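Local coordinates for ZINC phosphodiesterase ELAC protein 1 (Homo sapiens, PDB 3ZWF) that processes and repairs tRNA as a zinc-dependent phosphodiesterase, with 3'-processing endonuclease activity and removal of 2',3'-cyclic phosphate from cleaved tRNAs, at residues G250-V255 with G288-Q293; H272-D277 with L307-F312; I58-G63 with H180-F185; L6-A11 with T347-F352. One frame throughout, in Å; residues are numbered along the deposited sequence.

Contact 1: G250-V255 with G288-Q293; sequences GDCSGV and GHSTPQ. With ZN (zinc ion), chain E; ZN (zinc ion), chain D; PO4 (phosphate ion), chain F.
D251 and H289 approach the dinuclear zinc centre side by side, and metal coordination dominates their end of the contact. The carboxylate of D251 bridges the metals through a single oxygen: OD2 of D251 lies 2.2 Å from the zinc of chain D and 2.4 Å from the zinc of chain E. Each zinc also holds water 1 and one phosphate oxygen, so the anion spans the pair as well. H289 binds no metal; its ring meets OD2 of D251 edge-on, with CE1 of H289 3.5 Å from that oxygen.

Hydrogen bonds form the second layer. NE2 of H289 donates to O4 of the phosphate at 2.6 Å, in a fairly straight bond (162°), while ND1 of the same ring is bound to E273, which fixes the rotation of the imidazole. The phosphate probably came from the crystallisation liquor, but its position is consistent with that of an RNA phosphate at the active site of this metallo-beta-lactamase fold. G288, at positive phi, is the C-prime residue of a Schellman motif that ends helix 281-286 just before H289, whose side chain reaches toward the metal centre. Further from the zinc ions, OG of S290 donates to O of C252 at 2.7 Å, coming from above the carbonyl plane, 35° out of it; with OG beside its own backbone N (chi1 -68°), the hydroxyl is turned to that carbonyl.

Among the weaker contacts, CA of S253 offers a C-H to O of H289 at 3.4 Å. Close by, SG of C252 comes within 4.4 Å of OG of S290.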
loop_
_atom_site.group_PDB
_atom_site.type_symbol
_atom_site.label_atom_id
_atom_site.label_comp_id
_atom_site.label_asym_id
_atom_site.label_seq_id
_atom_site.Cartn_x
_atom_site.Cartn_y
_atom_site.Cartn_z
ATOM N N GLY A 250 18.283 4.346 6.780
ATOM C CA GLY A 250 17.652 3.569 5.693
ATOM C C GLY A 250 18.528 2.422 5.204
ATOM O O GLY A 250 19.693 2.245 5.629
ATOM N N ASP A 251 17.963 1.627 4.297
ATOM C CA ASP A 251 18.692 0.537 3.649
ATOM C C ASP A 251 20.008 1.096 3.117
ATOM O O ASP A 251 20.070 2.177 2.550
ATOM C CB ASP A 251 17.962 -0.011 2.442
ATOM C CG ASP A 251 16.611 -0.671 2.784
ATOM O OD1 ASP A 251 16.191 -0.712 3.950
ATOM O OD2 ASP A 251 15.940 -1.127 1.819
ATOM N N CYS A 252 21.058 0.314 3.303
ATOM C CA CYS A 252 22.411 0.731 2.891
ATOM C C CYS A 252 23.409 -0.415 3.011
ATOM O O CYS A 252 23.219 -1.342 3.778
ATOM C CB CYS A 252 22.896 1.907 3.746
ATOM S SG CYS A 252 23.207 1.578 5.461
ATOM N N SER A 253 24.493 -0.246 2.262
ATOM C CA SER A 253 25.707 -1.052 2.330
ATOM C C SER A 253 26.869 -0.236 2.911
ATOM O O SER A 253 27.984 -0.749 3.067
ATOM C CB SER A 253 26.078 -1.515 0.920
ATOM O OG SER A 253 27.176 -2.403 0.928
ATOM N N GLY A 254 26.602 1.028 3.204
ATOM C CA GLY A 254 27.601 1.929 3.772
ATOM C C GLY A 254 27.117 3.376 3.800
ATOM O O GLY A 254 26.018 3.702 3.333
ATOM N N VAL A 255 27.956 4.238 4.369
ATOM C CA VAL A 255 27.660 5.657 4.512
ATOM C C VAL A 255 28.567 6.384 3.536
ATOM O O VAL A 255 29.717 5.979 3.353
ATOM C CB VAL A 255 27.961 6.142 5.985
ATOM C CG1 VAL A 255 27.758 7.655 6.136
ATOM C CG2 VAL A 255 27.122 5.367 6.981
ATOM N N GLY A 288 22.964 -3.558 -2.107
ATOM C CA GLY A 288 23.012 -2.312 -1.309
ATOM C C GLY A 288 22.551 -2.480 0.129
ATOM O O GLY A 288 21.996 -1.550 0.754
ATOM N N HIS A 289 22.813 -3.675 0.666
ATOM C CA HIS A 289 22.406 -4.039 2.007
ATOM C C HIS A 289 23.629 -4.305 2.914
ATOM O O HIS A 289 24.763 -4.357 2.445
ATOM C CB HIS A 289 21.456 -5.249 1.989
ATOM C CG HIS A 289 20.086 -4.921 1.465
ATOM N ND1 HIS A 289 19.357 -3.850 1.926
ATOM C CD2 HIS A 289 19.306 -5.533 0.536
ATOM C CE1 HIS A 289 18.196 -3.797 1.288
ATOM N NE2 HIS A 289 18.147 -4.794 0.416
ATOM N N SER A 290 23.307 -4.501 4.182
ATOM C CA SER A 290 24.289 -4.799 5.248
ATOM C C SER A 290 23.993 -6.124 5.937
ATOM O O SER A 290 22.872 -6.674 5.910
ATOM C CB SER A 290 24.253 -3.687 6.280
ATOM O OG SER A 290 24.740 -2.484 5.740
ATOM N N THR A 291 25.023 -6.627 6.584
ATOM C CA THR A 291 24.905 -7.808 7.423
ATOM C C THR A 291 25.180 -7.390 8.891
ATOM O O THR A 291 25.551 -6.237 9.151
ATOM C CB THR A 291 25.901 -8.882 6.992
ATOM O OG1 THR A 291 27.222 -8.438 7.288
ATOM C CG2 THR A 291 25.757 -9.206 5.497
ATOM N N PRO A 292 24.966 -8.305 9.858
ATOM C CA PRO A 292 25.146 -7.833 11.226
ATOM C C PRO A 292 26.565 -7.344 11.557
ATOM O O PRO A 292 26.707 -6.385 12.304
ATOM C CB PRO A 292 24.817 -9.066 12.055
ATOM C CG PRO A 292 23.774 -9.780 11.229
ATOM C CD PRO A 292 24.266 -9.612 9.824
ATOM N N GLN A 293 27.573 -7.982 10.980
ATOM C CA GLN A 293 28.956 -7.527 11.234
ATOM C C GLN A 293 29.193 -6.123 10.677
ATOM O O GLN A 293 29.911 -5.327 11.256
ATOM C CB GLN A 293 29.972 -8.510 10.687
ATOM C CG GLN A 293 31.435 -8.162 11.107
ATOM C CD GLN A 293 31.682 -7.952 12.618
ATOM O OE1 GLN A 293 32.073 -6.827 13.053
ATOM N NE2 GLN A 293 31.517 -9.017 13.403
HETATM ZN ZN ZN E . 15.778 -0.521 -0.479
HETATM ZN ZN ZN D . 13.985 -2.079 1.989
HETATM P P PO4 F . 15.164 -3.827 -0.541
HETATM O O1 PO4 F . 16.117 -2.645 -0.857
HETATM O O2 PO4 F . 13.963 -3.650 -1.610
HETATM O O3 PO4 F . 14.511 -3.665 0.772
HETATM O O4 PO4 F . 15.910 -5.075 -0.864
HETATM O O HOH W 1 13.884 -1.160 0.028
#

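Contact 2: H272-D277 with L307-F312; sequences HEATLD and LVLTHF. With ZN (zinc ion), chain D.
L307 opens the contact by laying CD1 against CB of H272, 3.7 Å away. V308 follows with its carbonyl O, which accepts from N of H272 at 3.0 Å. L309 pairs with H272 in parallel register, the two side chains on the same face of the sheet, and its CD1 reaches CB of A274 (4.1 Å). T310 continues the parallel ladder in both directions: its N donates to O of H272, and its O receives N of A274 at 2.9 Å.

At H311 the strand has ended and the backbone takes a positive phi. The ring, with CG swung opposite the backbone N (chi1 -162°), lies alongside the T275 side chain, and ND1 of H311 donates to OG1 of T275 at 2.9 Å, almost in the ring plane. NE2 of H311 binds the zinc of chain D at 2.2 Å. F312 comes last, its CD1 3.4 Å from O of A274.

OG1 of T275 donates a hydrogen bond to OE1 of E273 at 2.7 Å, from above the carboxylate plane; N of T275 reaches the same oxygen from that face. E273 thus appears to position T275, which in turn orients H311, and with the proton on ND1 the NE2 lone pair is left for zinc.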
loop_
_atom_site.group_PDB
_atom_site.type_symbol
_atom_site.label_atom_id
_atom_site.label_comp_id
_atom_site.label_asym_id
_atom_site.label_seq_id
_atom_site.Cartn_x
_atom_site.Cartn_y
_atom_site.Cartn_z
ATOM N N HIS A 272 19.691 0.231 12.483
ATOM C CA HIS A 272 20.435 -0.113 11.279
ATOM C C HIS A 272 19.842 -1.403 10.672
ATOM O O HIS A 272 19.457 -2.317 11.383
ATOM C CB HIS A 272 21.920 -0.330 11.635
ATOM C CG HIS A 272 22.860 -0.235 10.477
ATOM N ND1 HIS A 272 22.885 -1.161 9.451
ATOM C CD2 HIS A 272 23.865 0.647 10.220
ATOM C CE1 HIS A 272 23.821 -0.801 8.578
ATOM N NE2 HIS A 272 24.431 0.281 9.022
ATOM N N GLU A 273 19.834 -1.463 9.347
ATOM C CA GLU A 273 19.457 -2.738 8.714
ATOM C C GLU A 273 20.500 -3.858 8.853
ATOM O O GLU A 273 21.698 -3.649 9.010
ATOM C CB GLU A 273 19.173 -2.557 7.233
ATOM C CG GLU A 273 20.389 -2.210 6.394
ATOM C CD GLU A 273 20.322 -2.956 5.075
ATOM O OE1 GLU A 273 20.491 -4.201 5.087
ATOM O OE2 GLU A 273 20.018 -2.320 4.054
ATOM N N ALA A 274 20.006 -5.074 8.848
ATOM C CA ALA A 274 20.853 -6.257 8.675
ATOM C C ALA A 274 20.066 -7.285 7.874
ATOM O O ALA A 274 19.556 -8.252 8.429
ATOM C CB ALA A 274 21.293 -6.850 10.007
ATOM N N THR A 275 19.962 -7.008 6.580
ATOM C CA THR A 275 19.079 -7.784 5.699
ATOM C C THR A 275 19.435 -9.270 5.648
ATOM O O THR A 275 18.554 -10.149 5.743
ATOM C CB THR A 275 18.980 -7.183 4.268
ATOM O OG1 THR A 275 18.523 -5.825 4.350
ATOM C CG2 THR A 275 18.030 -8.029 3.426
ATOM N N LEU A 276 20.735 -9.562 5.544
ATOM C CA LEU A 276 21.196 -10.925 5.409
ATOM C C LEU A 276 22.250 -11.200 6.473
ATOM O O LEU A 276 22.829 -10.278 7.043
ATOM C CB LEU A 276 21.831 -11.158 4.042
ATOM C CG LEU A 276 20.918 -11.032 2.840
ATOM C CD1 LEU A 276 21.695 -11.294 1.559
ATOM C CD2 LEU A 276 19.806 -12.055 3.037
ATOM N N ASP A 277 22.491 -12.474 6.705
ATOM C CA ASP A 277 23.505 -12.887 7.665
ATOM C C ASP A 277 24.896 -12.696 7.064
ATOM O O ASP A 277 25.061 -12.505 5.849
ATOM C CB ASP A 277 23.315 -14.332 8.099
ATOM C CG ASP A 277 23.331 -15.279 6.936
ATOM O OD1 ASP A 277 22.322 -15.332 6.208
ATOM O OD2 ASP A 277 24.374 -15.913 6.708
ATOM N N LEU A 307 22.613 -0.646 19.660
ATOM C CA LEU A 307 22.358 -0.928 18.249
ATOM C C LEU A 307 21.111 -1.804 18.139
ATOM O O LEU A 307 21.024 -2.787 18.806
ATOM C CB LEU A 307 23.549 -1.646 17.598
ATOM C CG LEU A 307 23.433 -2.124 16.155
ATOM C CD1 LEU A 307 23.118 -0.945 15.126
ATOM C CD2 LEU A 307 24.666 -2.926 15.760
ATOM N N VAL A 308 20.164 -1.374 17.316
ATOM C CA VAL A 308 18.971 -2.180 17.021
ATOM C C VAL A 308 19.028 -2.530 15.546
ATOM O O VAL A 308 19.068 -1.658 14.690
ATOM C CB VAL A 308 17.646 -1.456 17.332
ATOM C CG1 VAL A 308 16.432 -2.431 17.065
ATOM C CG2 VAL A 308 17.628 -0.939 18.736
ATOM N N LEU A 309 18.974 -3.831 15.260
ATOM C CA LEU A 309 18.988 -4.342 13.883
ATOM C C LEU A 309 17.559 -4.627 13.442
ATOM O O LEU A 309 16.721 -5.057 14.236
ATOM C CB LEU A 309 19.825 -5.624 13.815
ATOM C CG LEU A 309 21.326 -5.434 14.207
ATOM C CD1 LEU A 309 22.060 -6.719 13.987
ATOM C CD2 LEU A 309 21.966 -4.317 13.402
ATOM N N THR A 310 17.327 -4.315 12.180
ATOM C CA THR A 310 15.990 -4.457 11.600
ATOM C C THR A 310 16.120 -4.710 10.123
ATOM O O THR A 310 17.197 -4.965 9.604
ATOM C CB THR A 310 15.114 -3.234 11.959
ATOM O OG1 THR A 310 13.732 -3.492 11.685
ATOM C CG2 THR A 310 15.591 -1.978 11.215
ATOM N N HIS A 311 14.965 -4.749 9.440
ATOM C CA HIS A 311 14.929 -5.004 7.986
ATOM C C HIS A 311 15.540 -6.341 7.640
ATOM O O HIS A 311 16.366 -6.454 6.754
ATOM C CB HIS A 311 15.615 -3.864 7.195
ATOM C CG HIS A 311 15.281 -3.802 5.738
ATOM N ND1 HIS A 311 16.021 -4.441 4.765
ATOM C CD2 HIS A 311 14.365 -3.054 5.073
ATOM C CE1 HIS A 311 15.524 -4.161 3.574
ATOM N NE2 HIS A 311 14.548 -3.286 3.732
ATOM N N PHE A 312 15.034 -7.373 8.296
ATOM C CA PHE A 312 15.460 -8.732 8.082
ATOM C C PHE A 312 14.800 -9.425 6.888
ATOM O O PHE A 312 13.629 -9.240 6.644
ATOM C CB PHE A 312 15.169 -9.555 9.336
ATOM C CG PHE A 312 15.870 -9.064 10.588
ATOM C CD1 PHE A 312 17.225 -9.217 10.710
ATOM C CD2 PHE A 312 15.151 -8.483 11.635
ATOM C CE1 PHE A 312 17.877 -8.746 11.842
ATOM C CE2 PHE A 312 15.786 -8.011 12.777
ATOM C CZ PHE A 312 17.141 -8.181 12.899
HETATM ZN ZN ZN D . 13.985 -2.079 1.989
HETATM O O HOH W 1 13.884 -1.160 0.028
#

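Contact 3: I58-G63 with H180-F185; sequences ITHLHG and HRIPSF. With ZN (zinc ion), chain E; PO4 (phosphate ion), chain F.
H62 packs between I182 and R181 across this contact. Its CB starts on the zinc side, with CG near both the zinc and CD1 of I182. ND1 of H62 binds the zinc of chain E at 2.2 Å. On the other side of the ring, CD2 of H62 lies 3.6 Å from CD1 of I182, whose CG1 sits over the ring face in a CH-pi contact 3.9 Å from the centroid. CE1 of H62 lies over one face of the R181 guanidinium, close to NH2 (3.0 Å), planes 18° apart. NE2 of H62 lies between NH2 of R181, to which it is not hydrogen-bonded, and CG1 of I182.

R181 bends at chi3 (-51°) so that NH1, also bonded to O of H287, donates to phosphate O1 at 2.8 Å; its NH2 bonds are weak. H60 and H180 also bind this zinc, through NE2, as an offset edge-to-face pair, the edge of H180 toward the H60 face (planes at 89°). ND1 of H60 donates to OG1 of T59, itself tied to D34, and ND1 of H180 is bound to G288 O. N of F185 donates to O of T59 at 2.9 Å. S108 and H109 of the second subunit pack on H62 and I182.

H60, H62, D64 and H65 spell the HxHxDH signature of metallo-beta-lactamases: H60 and H62, with H180 and bridging D251, bind the zinc of chain E, D64 and H65 the other.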
loop_
_atom_site.group_PDB
_atom_site.type_symbol
_atom_site.label_atom_id
_atom_site.label_comp_id
_atom_site.label_asym_id
_atom_site.label_seq_id
_atom_site.Cartn_x
_atom_site.Cartn_y
_atom_site.Cartn_z
ATOM N N ILE A 58 10.989 9.732 5.154
ATOM C CA ILE A 58 11.179 8.586 4.238
ATOM C C ILE A 58 12.617 8.457 3.807
ATOM O O ILE A 58 13.219 9.434 3.307
ATOM C CB ILE A 58 10.268 8.739 2.964
ATOM C CG1 ILE A 58 8.789 8.860 3.337
ATOM C CG2 ILE A 58 10.495 7.570 2.001
ATOM C CD1 ILE A 58 8.174 7.665 4.127
ATOM N N THR A 59 13.214 7.289 4.079
ATOM C CA THR A 59 14.684 7.087 3.878
ATOM C C THR A 59 15.075 6.945 2.412
ATOM O O THR A 59 16.112 7.406 1.995
ATOM C CB THR A 59 15.210 5.869 4.596
ATOM O OG1 THR A 59 14.496 4.695 4.158
ATOM C CG2 THR A 59 15.065 6.024 6.134
ATOM N N HIS A 60 14.181 6.351 1.596
ATOM C CA HIS A 60 14.454 6.124 0.190
ATOM C C HIS A 60 13.200 5.671 -0.521
ATOM O O HIS A 60 12.315 5.129 0.129
ATOM C CB HIS A 60 15.606 5.169 -0.054
ATOM C CG HIS A 60 15.371 3.732 0.331
ATOM N ND1 HIS A 60 15.220 3.301 1.643
ATOM C CD2 HIS A 60 15.495 2.616 -0.418
ATOM C CE1 HIS A 60 15.126 1.981 1.650
ATOM N NE2 HIS A 60 15.292 1.536 0.414
ATOM N N LEU A 61 13.200 5.867 -1.835
ATOM C CA LEU A 61 12.012 5.555 -2.634
ATOM C C LEU A 61 12.006 4.121 -3.179
ATOM O O LEU A 61 11.823 3.917 -4.395
ATOM C CB LEU A 61 11.886 6.596 -3.764
ATOM C CG LEU A 61 11.661 8.032 -3.281
ATOM C CD1 LEU A 61 11.508 9.037 -4.434
ATOM C CD2 LEU A 61 10.424 8.078 -2.363
ATOM N N HIS A 62 12.148 3.143 -2.274
ATOM C CA HIS A 62 11.807 1.743 -2.548
ATOM C C HIS A 62 10.460 1.507 -1.933
ATOM O O HIS A 62 10.157 2.028 -0.890
ATOM C CB HIS A 62 12.834 0.781 -1.998
ATOM C CG HIS A 62 13.989 0.568 -2.913
ATOM N ND1 HIS A 62 15.192 0.077 -2.473
ATOM C CD2 HIS A 62 14.107 0.730 -4.251
ATOM C CE1 HIS A 62 16.006 -0.054 -3.500
ATOM N NE2 HIS A 62 15.373 0.359 -4.596
ATOM N N GLY A 63 9.610 0.724 -2.598
ATOM C CA GLY A 63 8.230 0.627 -2.195
ATOM C C GLY A 63 7.942 0.145 -0.780
ATOM O O GLY A 63 6.961 0.582 -0.160
ATOM N N HIS A 180 23.107 2.945 -1.398
ATOM C CA HIS A 180 22.170 1.869 -1.599
ATOM C C HIS A 180 21.977 1.682 -3.115
ATOM O O HIS A 180 22.627 2.367 -3.919
ATOM C CB HIS A 180 20.895 2.192 -0.812
ATOM C CG HIS A 180 19.845 1.105 -0.809
ATOM N ND1 HIS A 180 20.104 -0.223 -0.515
ATOM C CD2 HIS A 180 18.511 1.187 -1.032
ATOM C CE1 HIS A 180 18.967 -0.914 -0.602
ATOM N NE2 HIS A 180 17.989 -0.079 -0.899
ATOM N N ARG A 181 21.084 0.780 -3.524
ATOM C CA ARG A 181 20.794 0.580 -4.951
ATOM C C ARG A 181 20.204 1.834 -5.581
ATOM O O ARG A 181 20.413 2.128 -6.769
ATOM C CB ARG A 181 19.799 -0.600 -5.162
ATOM C CG ARG A 181 20.282 -1.921 -4.687
ATOM C CD ARG A 181 19.490 -3.099 -5.314
ATOM N NE ARG A 181 18.022 -3.011 -5.222
ATOM C CZ ARG A 181 17.317 -3.063 -4.085
ATOM N NH1 ARG A 181 17.911 -3.138 -2.885
ATOM N NH2 ARG A 181 15.994 -3.002 -4.142
ATOM N N ILE A 182 19.460 2.592 -4.774
ATOM C CA ILE A 182 19.040 3.959 -5.123
ATOM C C ILE A 182 19.483 4.806 -3.947
ATOM O O ILE A 182 19.841 4.244 -2.903
ATOM C CB ILE A 182 17.517 4.102 -5.368
ATOM C CG1 ILE A 182 16.679 3.759 -4.156
ATOM C CG2 ILE A 182 17.117 3.246 -6.590
ATOM C CD1 ILE A 182 15.243 4.165 -4.302
ATOM N N PRO A 183 19.489 6.146 -4.096
ATOM C CA PRO A 183 19.959 6.924 -2.956
ATOM C C PRO A 183 19.090 6.754 -1.711
ATOM O O PRO A 183 17.851 6.694 -1.793
ATOM C CB PRO A 183 19.915 8.351 -3.461
ATOM C CG PRO A 183 20.076 8.208 -4.981
ATOM C CD PRO A 183 19.290 6.984 -5.278
ATOM N N SER A 184 19.757 6.670 -0.572
ATOM C CA SER A 184 19.106 6.422 0.675
ATOM C C SER A 184 19.710 7.323 1.753
ATOM O O SER A 184 20.858 7.772 1.630
ATOM C CB SER A 184 19.234 4.927 1.024
ATOM O OG SER A 184 18.636 4.588 2.273
ATOM N N PHE A 185 18.896 7.607 2.767
ATOM C CA PHE A 185 19.227 8.577 3.804
ATOM C C PHE A 185 19.088 7.983 5.182
ATOM O O PHE A 185 18.279 7.101 5.441
ATOM C CB PHE A 185 18.361 9.845 3.704
ATOM C CG PHE A 185 18.513 10.570 2.391
ATOM C CD1 PHE A 185 19.583 11.450 2.158
ATOM C CD2 PHE A 185 17.595 10.359 1.388
ATOM C CE1 PHE A 185 19.715 12.085 0.953
ATOM C CE2 PHE A 185 17.734 10.994 0.206
ATOM C CZ PHE A 185 18.791 11.856 -0.024
HETATM ZN ZN ZN E . 15.778 -0.521 -0.479
HETATM P P PO4 F . 15.164 -3.827 -0.541
HETATM O O1 PO4 F . 16.117 -2.645 -0.857
HETATM O O2 PO4 F . 13.963 -3.650 -1.610
HETATM O O3 PO4 F . 14.511 -3.665 0.772
HETATM O O4 PO4 F . 15.910 -5.075 -0.864
HETATM O O HOH W 2 15.523 7.314 -2.968
HETATM O O HOH W 1 13.884 -1.160 0.028
#

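Contact 4: L6-A11 with T347-F352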
loop_
_atom_site.group_PDB
_atom_site.type_symbol
_atom_site.label_atom_id
_atom_site.label_comp_id
_atom_site.label_asym_id
_atom_site.label_seq_id
_atom_site.Cartn_x
_atom_site.Cartn_y
_atom_site.Cartn_z
ATOM N N LEU A 6 7.057 -0.924 13.869
ATOM C CA LEU A 6 5.828 -1.369 13.245
ATOM C C LEU A 6 6.066 -2.475 12.205
ATOM O O LEU A 6 5.258 -3.406 12.060
ATOM C CB LEU A 6 5.033 -0.209 12.651
ATOM C CG LEU A 6 4.579 0.827 13.689
ATOM C CD1 LEU A 6 4.079 2.091 13.057
ATOM C CD2 LEU A 6 3.548 0.271 14.684
ATOM N N GLY A 7 7.173 -2.365 11.496
ATOM C CA GLY A 7 7.575 -3.350 10.520
ATOM C C GLY A 7 9.072 -3.471 10.461
ATOM O O GLY A 7 9.828 -2.444 10.330
ATOM N N THR A 8 9.500 -4.707 10.533
ATOM C CA THR A 8 10.901 -5.095 10.721
ATOM C C THR A 8 11.404 -5.982 9.586
ATOM O O THR A 8 12.482 -6.520 9.662
ATOM C CB THR A 8 11.093 -5.760 12.057
ATOM O OG1 THR A 8 10.308 -6.985 12.168
ATOM C CG2 THR A 8 10.675 -4.787 13.211
ATOM N N GLY A 9 10.592 -6.165 8.542
ATOM C CA GLY A 9 11.029 -7.001 7.455
ATOM C C GLY A 9 11.622 -6.253 6.281
ATOM O O GLY A 9 11.325 -5.053 6.031
ATOM N N ALA A 10 12.396 -7.000 5.504
ATOM C CA ALA A 10 13.013 -6.516 4.250
ATOM C C ALA A 10 12.145 -6.725 3.036
ATOM O O ALA A 10 11.473 -7.737 2.926
ATOM C CB ALA A 10 14.317 -7.218 3.992
ATOM N N ALA A 11 12.176 -5.736 2.146
ATOM C CA ALA A 11 11.697 -5.812 0.754
ATOM C C ALA A 11 10.182 -5.844 0.501
ATOM O O ALA A 11 9.737 -5.344 -0.533
ATOM C CB ALA A 11 12.418 -6.956 0.002
ATOM N N THR A 347 20.314 -5.370 19.821
ATOM C CA THR A 347 18.951 -5.846 19.967
ATOM C C THR A 347 18.389 -6.169 18.583
ATOM O O THR A 347 18.681 -5.451 17.628
ATOM C CB THR A 347 18.070 -4.764 20.616
ATOM O OG1 THR A 347 18.608 -4.426 21.890
ATOM C CG2 THR A 347 16.658 -5.259 20.826
ATOM N N LEU A 348 17.645 -7.278 18.476
ATOM C CA LEU A 348 16.963 -7.614 17.207
ATOM C C LEU A 348 15.525 -7.141 17.267
ATOM O O LEU A 348 14.742 -7.595 18.096
ATOM C CB LEU A 348 17.043 -9.116 16.933
ATOM C CG LEU A 348 18.442 -9.681 17.166
ATOM C CD1 LEU A 348 18.387 -11.191 16.905
ATOM C CD2 LEU A 348 19.481 -8.908 16.319
ATOM N N ALA A 349 15.174 -6.250 16.338
ATOM C CA ALA A 349 13.830 -5.694 16.262
ATOM C C ALA A 349 12.808 -6.787 15.896
ATOM O O ALA A 349 13.091 -7.681 15.098
ATOM C CB ALA A 349 13.752 -4.534 15.243
ATOM N N GLU A 350 11.670 -6.709 16.548
ATOM C CA GLU A 350 10.469 -7.451 16.149
ATOM C C GLU A 350 9.320 -6.466 16.021
ATOM O O GLU A 350 9.320 -5.432 16.686
ATOM C CB GLU A 350 10.114 -8.536 17.179
ATOM C CG GLU A 350 11.211 -9.525 17.359
ATOM C CD GLU A 350 10.966 -10.514 18.490
ATOM O OE1 GLU A 350 9.919 -10.449 19.175
ATOM O OE2 GLU A 350 11.847 -11.369 18.672
ATOM N N ASP A 351 8.305 -6.790 15.191
ATOM C CA ASP A 351 7.155 -5.925 15.113
ATOM C C ASP A 351 6.535 -5.783 16.517
ATOM O O ASP A 351 6.392 -6.766 17.282
ATOM C CB ASP A 351 6.064 -6.465 14.163
ATOM C CG ASP A 351 6.513 -6.552 12.720
ATOM O OD1 ASP A 351 7.691 -6.223 12.378
ATOM O OD2 ASP A 351 5.616 -6.866 11.876
ATOM N N PHE A 352 6.191 -4.531 16.810
ATOM C CA PHE A 352 5.487 -4.063 18.029
ATOM C C PHE A 352 6.387 -3.927 19.245
ATOM O O PHE A 352 5.930 -3.555 20.335
ATOM C CB PHE A 352 4.231 -4.884 18.314
ATOM C CG PHE A 352 3.315 -4.935 17.143
ATOM C CD1 PHE A 352 2.666 -3.804 16.754
ATOM C CD2 PHE A 352 3.130 -6.105 16.429
ATOM C CE1 PHE A 352 1.838 -3.800 15.625
ATOM C CE2 PHE A 352 2.308 -6.127 15.306
ATOM C CZ PHE A 352 1.660 -4.972 14.916
#
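This is a loop-to-loop contact with one side-chain hydrogen bond at its centre, set where the two sheets of the fold meet at one end. Segment 6-11 leaves strand 2-5 of one sheet, turning a corner at L6, while segment 347-352 carries the chain from strand 345-348 of the other sheet toward strand 354-356 of the first. L6 and G7 both face A21 in a classic beta bulge at the start of the loop.

T8 and D351 make the central bond: OG1 of T8 donates to OD1 of D351 at 2.7 Å, on the anti side of the carboxylate and 32° out of its plane. The T8 hydroxyl sits between its own backbone N and carbonyl carbon (chi1 62°), which puts CG2 anti to the carbonyl carbon. There CG2 of T8 packs on CB of A349 at 3.7 Å and on the backbone C of E350 at 3.5 Å. N of T8 is also near OD1 of D351, at 3.0 Å, and CA of G7 lies 3.4 Å from the same oxygen.

Neighbouring residues hold the polar groups from outside. R17 NH1 bonds to both T8 OG1 and A349 O, G18 N to D351 OD2, and Q42 NE2 to L6 O. T8 and A10 are joined through backbone bonds to F312, and the T8 side chain comes within about 7 Å of that of H311 at their nearest atoms. The arrangement belongs to the two-sheet sandwich of the metallo-beta-lactamase fold, whose N-terminal loop here runs from this junction toward the zinc site.

Overall arrangement
From the N terminus, segment 6-11 opens contact 4, which closes only at 347-352 and so encloses the three other contacts. Contact 3 is the first to close, joining the loop after strand 53-57 of the first sheet to the start of strand 184-191 in the second. Contacts 1 and 2 follow it in series and cross each other: 250-255 and 272-277 open in turn; 288-293, after helix 281-286, closes contact 1, and 307-312, beyond helix 292-301, closes contact 2. Contact 1 touches both contacts 2 and 3 and shares a zinc with each. Contact 2 adjoins contact 4 through neighbouring strands 306-310 and 345-348, so the metal centre is linked to the sheet junction.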